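Local coordinates for protein Hpr(Ser) kinase (Coxiella burnetii, PDB 3TQF) that probably phosphorylates and dephosphorylates a serine of the phosphocarrier protein HPr, using ATP in the kinase reaction, at residues Leu51-Cys62 with Val89-Leu97. Sequence-based numbering, arbitrary orientation.
Sequences LKQENNQLIGSC and VVNQHEVHL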
ATOM      1  N   LEU A  51     -16.040 -26.658   6.611  1.00 53.56           N
ATOM      2  CA  LEU A  51     -16.103 -26.449   8.052  1.00 53.25           C
ATOM      3  C   LEU A  51     -16.434 -27.755   8.766  1.00 56.32           C
ATOM      4  O   LEU A  51     -17.129 -28.610   8.217  1.00 58.69           O
ATOM      5  CB  LEU A  51     -17.170 -25.404   8.393  1.00 52.44           C
ATOM      6  CG  LEU A  51     -16.992 -23.974   7.873  1.00 49.87           C
ATOM      7  CD1 LEU A  51     -18.209 -23.150   8.249  1.00 50.06           C
ATOM      8  CD2 LEU A  51     -15.727 -23.318   8.409  1.00 47.63           C
ATOM      9  N   LYS A  52     -15.941 -27.902   9.993  1.00 56.57           N
ATOM     10  CA  LYS A  52     -16.275 -29.055  10.831  1.00 59.76           C
ATOM     11  C   LYS A  52     -16.014 -28.765  12.309  1.00 59.54           C
ATOM     12  O   LYS A  52     -15.280 -27.839  12.645  1.00 56.97           O
ATOM     13  CB  LYS A  52     -15.480 -30.291  10.398  1.00 61.85           C
ATOM     14  CG  LYS A  52     -13.968 -30.142  10.546  1.00 61.21           C
ATOM     15  CD  LYS A  52     -13.224 -31.413  10.143  1.00 64.46           C
ATOM     16  CE  LYS A  52     -11.710 -31.187  10.135  1.00 63.61           C
ATOM     17  NZ  LYS A  52     -10.952 -32.435   9.839  1.00 67.01           N
ATOM     18  N   GLN A  53     -16.620 -29.570  13.179  1.00 62.49           N
ATOM     19  CA  GLN A  53     -16.410 -29.461  14.620  1.00 63.17           C
ATOM     20  C   GLN A  53     -15.563 -30.617  15.147  1.00 65.80           C
ATOM     21  O   GLN A  53     -15.923 -31.785  14.984  1.00 68.89           O
ATOM     22  CB  GLN A  53     -17.748 -29.416  15.359  1.00 64.92           C
ATOM     23  CG  GLN A  53     -18.183 -28.017  15.736  1.00 62.94           C
ATOM     24  CD  GLN A  53     -19.543 -27.989  16.399  1.00 65.55           C
ATOM     25  OE1 GLN A  53     -19.876 -28.857  17.210  1.00 68.71           O
ATOM     26  NE2 GLN A  53     -20.340 -26.983  16.058  1.00 64.69           N
ATOM     27  N   GLU A  54     -14.436 -30.280  15.775  1.00 64.94           N
ATOM     28  CA  GLU A  54     -13.548 -31.274  16.388  1.00 67.60           C
ATOM     29  C   GLU A  54     -13.005 -30.766  17.724  1.00 67.47           C
ATOM     30  O   GLU A  54     -12.232 -29.804  17.756  1.00 65.12           O
ATOM     31  CB  GLU A  54     -12.383 -31.597  15.452  1.00 67.10           C
ATOM     32  CG  GLU A  54     -12.781 -32.391  14.218  1.00 68.84           C
ATOM     33  CD  GLU A  54     -11.581 -32.878  13.413  1.00 69.68           C
ATOM     34  OE1 GLU A  54     -10.601 -32.113  13.268  1.00 67.39           O
ATOM     35  OE2 GLU A  54     -11.627 -34.028  12.918  1.00 72.76           O
ATOM     36  N   ASN A  55     -13.417 -31.410  18.817  1.00 70.48           N
ATOM     37  CA  ASN A  55     -12.959 -31.066  20.173  1.00 71.06           C
ATOM     38  C   ASN A  55     -13.380 -29.657  20.609  1.00 68.28           C
ATOM     39  O   ASN A  55     -12.557 -28.882  21.108  1.00 66.93           O
ATOM     40  CB  ASN A  55     -11.433 -31.218  20.291  1.00 71.13           C
ATOM     41  CG  ASN A  55     -10.939 -32.575  19.814  1.00 74.42           C
ATOM     42  OD1 ASN A  55     -11.359 -33.623  20.322  1.00 78.08           O
ATOM     43  ND2 ASN A  55     -10.032 -32.562  18.838  1.00 73.08           N
ATOM     44  N   ASN A  56     -14.662 -29.342  20.423  1.00 67.80           N
ATOM     45  CA  ASN A  56     -15.196 -28.002  20.700  1.00 65.41           C
ATOM     46  C   ASN A  56     -14.409 -26.895  19.977  1.00 61.31           C
ATOM     47  O   ASN A  56     -14.153 -25.823  20.535  1.00 59.83           O
ATOM     48  CB  ASN A  56     -15.256 -27.743  22.214  1.00 67.03           C
ATOM     49  CG  ASN A  56     -16.152 -28.735  22.942  1.00 71.71           C
ATOM     50  OD1 ASN A  56     -17.309 -28.934  22.566  1.00 73.59           O
ATOM     51  ND2 ASN A  56     -15.622 -29.358  23.992  1.00 74.79           N
ATOM     52  N   GLN A  57     -14.023 -27.176  18.734  1.00 59.65           N
ATOM     53  CA  GLN A  57     -13.392 -26.182  17.874  1.00 56.05           C
ATOM     54  C   GLN A  57     -14.061 -26.183  16.509  1.00 54.55           C
ATOM     55  O   GLN A  57     -14.322 -27.245  15.940  1.00 56.22           O
ATOM     56  CB  GLN A  57     -11.909 -26.484  17.683  1.00 55.88           C
ATOM     57  CG  GLN A  57     -11.068 -26.407  18.935  1.00 57.47           C
ATOM     58  CD  GLN A  57      -9.578 -26.378  18.617  1.00 57.53           C
ATOM     59  OE1 GLN A  57      -9.044 -27.301  18.001  1.00 58.91           O
ATOM     60  NE2 GLN A  57      -8.904 -25.308  19.033  1.00 56.16           N
ATOM     61  N   LEU A  58     -14.335 -24.989  15.996  1.00 51.41           N
ATOM     62  CA  LEU A  58     -14.769 -24.826  14.622  1.00 49.92           C
ATOM     63  C   LEU A  58     -13.518 -24.729  13.768  1.00 48.09           C
ATOM     64  O   LEU A  58     -12.834 -23.708  13.778  1.00 45.96           O
ATOM     65  CB  LEU A  58     -15.624 -23.566  14.472  1.00 48.33           C
ATOM     66  CG  LEU A  58     -16.189 -23.273  13.083  1.00 47.20           C
ATOM     67  CD1 LEU A  58     -17.106 -24.390  12.613  1.00 49.38           C
ATOM     68  CD2 LEU A  58     -16.927 -21.953  13.106  1.00 45.94           C
ATOM     69  N   ILE A  59     -13.214 -25.805  13.048  1.00 49.26           N
ATOM     70  CA  ILE A  59     -12.048 -25.866  12.171  1.00 48.18           C
ATOM     71  C   ILE A  59     -12.460 -25.646  10.716  1.00 47.22           C
ATOM     72  O   ILE A  59     -13.426 -26.231  10.242  1.00 48.45           O
ATOM     73  CB  ILE A  59     -11.333 -27.231  12.286  1.00 50.69           C
ATOM     74  CG1 ILE A  59     -10.894 -27.492  13.729  1.00 51.73           C
ATOM     75  CG2 ILE A  59     -10.131 -27.294  11.347  1.00 50.16           C
ATOM     76  CD1 ILE A  59      -9.903 -26.490  14.256  1.00 49.86           C
ATOM     77  N   GLY A  60     -11.713 -24.799  10.021  1.00 45.40           N
ATOM     78  CA  GLY A  60     -11.946 -24.517   8.609  1.00 44.91           C
ATOM     79  C   GLY A  60     -10.817 -25.065   7.757  1.00 45.62           C
ATOM     80  O   GLY A  60      -9.645 -24.841   8.054  1.00 44.87           O
ATOM     81  N   SER A  61     -11.173 -25.777   6.693  1.00 47.39           N
ATOM     82  CA  SER A  61     -10.194 -26.422   5.826  1.00 48.86           C
ATOM     83  C   SER A  61     -10.551 -26.218   4.361  1.00 49.25           C
ATOM     84  O   SER A  61     -11.724 -26.142   4.004  1.00 49.73           O
ATOM     85  CB  SER A  61     -10.118 -27.911   6.143  1.00 51.75           C
ATOM     86  OG  SER A  61     -11.403 -28.417   6.441  1.00 53.42           O
ATOM     87  N   CYS A  62      -9.524 -26.132   3.521  1.00 49.70           N
ATOM     88  CA  CYS A  62      -9.691 -25.898   2.090  1.00 50.18           C
ATOM     89  C   CYS A  62      -9.755 -27.253   1.402  1.00 53.19           C
ATOM     90  O   CYS A  62      -8.971 -28.141   1.725  1.00 54.93           O
ATOM     91  CB  CYS A  62      -8.492 -25.104   1.564  1.00 49.06           C
ATOM     92  SG  CYS A  62      -8.669 -24.327  -0.077  1.00 49.71           S
ATOM     93  N   VAL A  89       1.039 -20.937   3.135  1.00 44.26           N
ATOM     94  CA  VAL A  89      -0.254 -21.624   3.099  1.00 43.89           C
ATOM     95  C   VAL A  89      -0.358 -22.653   4.225  1.00 45.13           C
ATOM     96  O   VAL A  89       0.632 -23.268   4.617  1.00 47.08           O
ATOM     97  CB  VAL A  89      -0.476 -22.344   1.754  1.00 45.23           C
ATOM     98  CG1 VAL A  89      -1.876 -22.929   1.688  1.00 44.92           C
ATOM     99  CG2 VAL A  89      -0.248 -21.390   0.594  1.00 44.70           C
ATOM    100  N   VAL A  90      -1.576 -22.831   4.727  1.00 44.30           N
ATOM    101  CA  VAL A  90      -1.872 -23.780   5.796  1.00 45.60           C
ATOM    102  C   VAL A  90      -3.109 -24.578   5.405  1.00 46.03           C
ATOM    103  O   VAL A  90      -4.025 -24.032   4.793  1.00 44.37           O
ATOM    104  CB  VAL A  90      -2.081 -23.032   7.139  1.00 44.28           C
ATOM    105  CG1 VAL A  90      -3.302 -23.536   7.869  1.00 44.51           C
ATOM    106  CG2 VAL A  90      -0.829 -23.136   8.012  1.00 45.64           C
ATOM    107  N   ASN A  91      -3.133 -25.867   5.740  1.00 48.53           N
ATOM    108  CA  ASN A  91      -4.242 -26.736   5.315  1.00 49.74           C
ATOM    109  C   ASN A  91      -5.505 -26.618   6.179  1.00 48.60           C
ATOM    110  O   ASN A  91      -6.607 -26.884   5.697  1.00 48.98           O
ATOM    111  CB  ASN A  91      -3.799 -28.204   5.169  1.00 53.29           C
ATOM    112  CG  ASN A  91      -3.394 -28.846   6.488  1.00 55.71           C
ATOM    113  OD1 ASN A  91      -3.274 -28.180   7.517  1.00 55.41           O
ATOM    114  ND2 ASN A  91      -3.178 -30.157   6.457  1.00 59.45           N
ATOM    115  N   GLN A  92      -5.347 -26.222   7.440  1.00 47.54           N
ATOM    116  CA  GLN A  92      -6.494 -25.951   8.307  1.00 46.54           C
ATOM    117  C   GLN A  92      -6.141 -25.047   9.487  1.00 44.85           C
ATOM    118  O   GLN A  92      -4.970 -24.826   9.788  1.00 44.95           O
ATOM    119  CB  GLN A  92      -7.116 -27.257   8.817  1.00 49.33           C
ATOM    120  CG  GLN A  92      -6.153 -28.194   9.516  1.00 52.34           C
ATOM    121  CD  GLN A  92      -6.864 -29.324  10.237  1.00 55.64           C
ATOM    122  OE1 GLN A  92      -7.348 -30.272   9.615  1.00 57.96           O
ATOM    123  NE2 GLN A  92      -6.921 -29.233  11.560  1.00 56.56           N
ATOM    124  N   HIS A  93      -7.171 -24.528  10.148  1.00 43.41           N
ATOM    125  CA  HIS A  93      -7.000 -23.672  11.314  1.00 42.07           C
ATOM    126  C   HIS A  93      -8.359 -23.415  11.955  1.00 41.65           C
ATOM    127  O   HIS A  93      -9.386 -23.481  11.286  1.00 41.29           O
ATOM    128  CB  HIS A  93      -6.353 -22.343  10.908  1.00 39.92           C
ATOM    129  CG  HIS A  93      -5.781 -21.569  12.054  1.00 39.29           C
ATOM    130  ND1 HIS A  93      -6.542 -20.724  12.833  1.00 37.85           N
ATOM    131  CD2 HIS A  93      -4.522 -21.503  12.545  1.00 39.46           C
ATOM    132  CE1 HIS A  93      -5.777 -20.178  13.760  1.00 37.85           C
ATOM    133  NE2 HIS A  93      -4.546 -20.632  13.605  1.00 38.98           N
ATOM    134  N   GLU A  94      -8.358 -23.126  13.255  1.00 41.87           N
ATOM    135  CA  GLU A  94      -9.584 -22.791  13.979  1.00 41.77           C
ATOM    136  C   GLU A  94     -10.103 -21.429  13.517  1.00 39.31           C
ATOM    137  O   GLU A  94      -9.319 -20.537  13.216  1.00 37.61           O
ATOM    138  CB  GLU A  94      -9.336 -22.792  15.499  1.00 42.96           C
ATOM    139  CG  GLU A  94     -10.475 -22.191  16.340  1.00 43.67           C
ATOM    140  CD  GLU A  94     -10.395 -22.551  17.825  1.00 46.70           C
ATOM    141  OE1 GLU A  94      -9.274 -22.750  18.344  1.00 47.96           O
ATOM    142  OE2 GLU A  94     -11.461 -22.627  18.479  1.00 47.97           O
ATOM    143  N   VAL A  95     -11.423 -21.290  13.455  1.00 39.37           N
ATOM    144  CA  VAL A  95     -12.069 -20.030  13.105  1.00 37.71           C
ATOM    145  C   VAL A  95     -12.206 -19.196  14.363  1.00 37.72           C
ATOM    146  O   VAL A  95     -12.837 -19.628  15.319  1.00 39.53           O
ATOM    147  CB  VAL A  95     -13.479 -20.270  12.525  1.00 38.49           C
ATOM    148  CG1 VAL A  95     -14.188 -18.945  12.240  1.00 37.28           C
ATOM    149  CG2 VAL A  95     -13.399 -21.124  11.271  1.00 38.77           C
ATOM    150  N   HIS A  96     -11.622 -18.004  14.363  1.00 36.35           N
ATOM    151  CA  HIS A  96     -11.679 -17.111  15.526  1.00 36.50           C
ATOM    152  C   HIS A  96     -12.527 -15.861  15.288  1.00 35.74           C
ATOM    153  O   HIS A  96     -13.203 -15.380  16.200  1.00 36.62           O
ATOM    154  CB  HIS A  96     -10.266 -16.685  15.927  1.00 36.01           C
ATOM    155  CG  HIS A  96      -9.444 -17.797  16.493  1.00 37.48           C
ATOM    156  ND1 HIS A  96      -9.355 -18.038  17.845  1.00 39.70           N
ATOM    157  CD2 HIS A  96      -8.680 -18.738  15.891  1.00 38.05           C
ATOM    158  CE1 HIS A  96      -8.571 -19.082  18.052  1.00 41.61           C
ATOM    159  NE2 HIS A  96      -8.148 -19.525  16.882  1.00 40.60           N
ATOM    160  N   LEU A  97     -12.479 -15.334  14.069  1.00 34.32           N
ATOM    161  CA  LEU A  97     -13.107 -14.061  13.760  1.00 33.72           C
ATOM    162  C   LEU A  97     -13.685 -14.089  12.358  1.00 33.41           C
ATOM    163  O   LEU A  97     -13.164 -14.766  11.474  1.00 32.90           O
ATOM    164  CB  LEU A  97     -12.071 -12.941  13.872  1.00 32.77           C
ATOM    165  CG  LEU A  97     -12.476 -11.504  13.537  1.00 32.27           C
ATOM    166  CD1 LEU A  97     -13.409 -10.939  14.591  1.00 33.01           C
ATOM    167  CD2 LEU A  97     -11.227 -10.644  13.402  1.00 31.30           C
TER
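Gly60 and His93 form the hydrogen-bonded pair at the centre of this contact, which illustrates how an antiparallel strand pair is closed by backbone bonds and then finished by its side chains. Gly60 N gives a nearly straight bond to His93 O at 3.0 Å. The return bond from His93 N to Gly60 O is longer, 3.3 Å, and more bent. Two residues further along each strand, Val95 N donates a hydrogen bond to Leu58 O (2.8 Å), almost in line with the carbonyl. That same oxygen also receives a CA-H...O contact from Glu94, and Gly60 O receives one from Gln92, as expected at the non-hydrogen-bonded pairs Ile59-Glu94 and Ser61-Gln92.

Van der Waals contacts back the backbone bonds. On the face carrying Ile59, Gln92 and Glu94, the two branches of Ile59 divide the work: CD1 reaches Glu94 CA at 3.7 Å, and CG2 lies against the amide end of Gln92, 3.8 Å from NE2. Past the Ile59-Glu94 pair the contact turns apolar: Leu58 CD2 packs on Val95 CB at 3.9 Å, while Leu51 brings CD2 more loosely toward Val95 CG2.

Two polar side chains meet near the turn. Glu94 runs out extended, CG anti to its own N (chi1 169°), and its OE1 lies 2.7 Å from Gln57 NE2, with carboxylate and amide planes steeply inclined. Within its own strand, His93 ND1 bonds in the ring plane to Glu94 O, which would help set the rotation of the imidazole.

Strands 48-53 and 58-61 form a beta hairpin, and the second of them lies beside strand 92-102 in the mixed sheet; strand 126-134 runs parallel to 92-102, and its Val128 touches both Leu58 and Val95. Beyond Ser61, Cys62 forms a disulfide with Cys45, tying the hairpin's exit to strand 42-45.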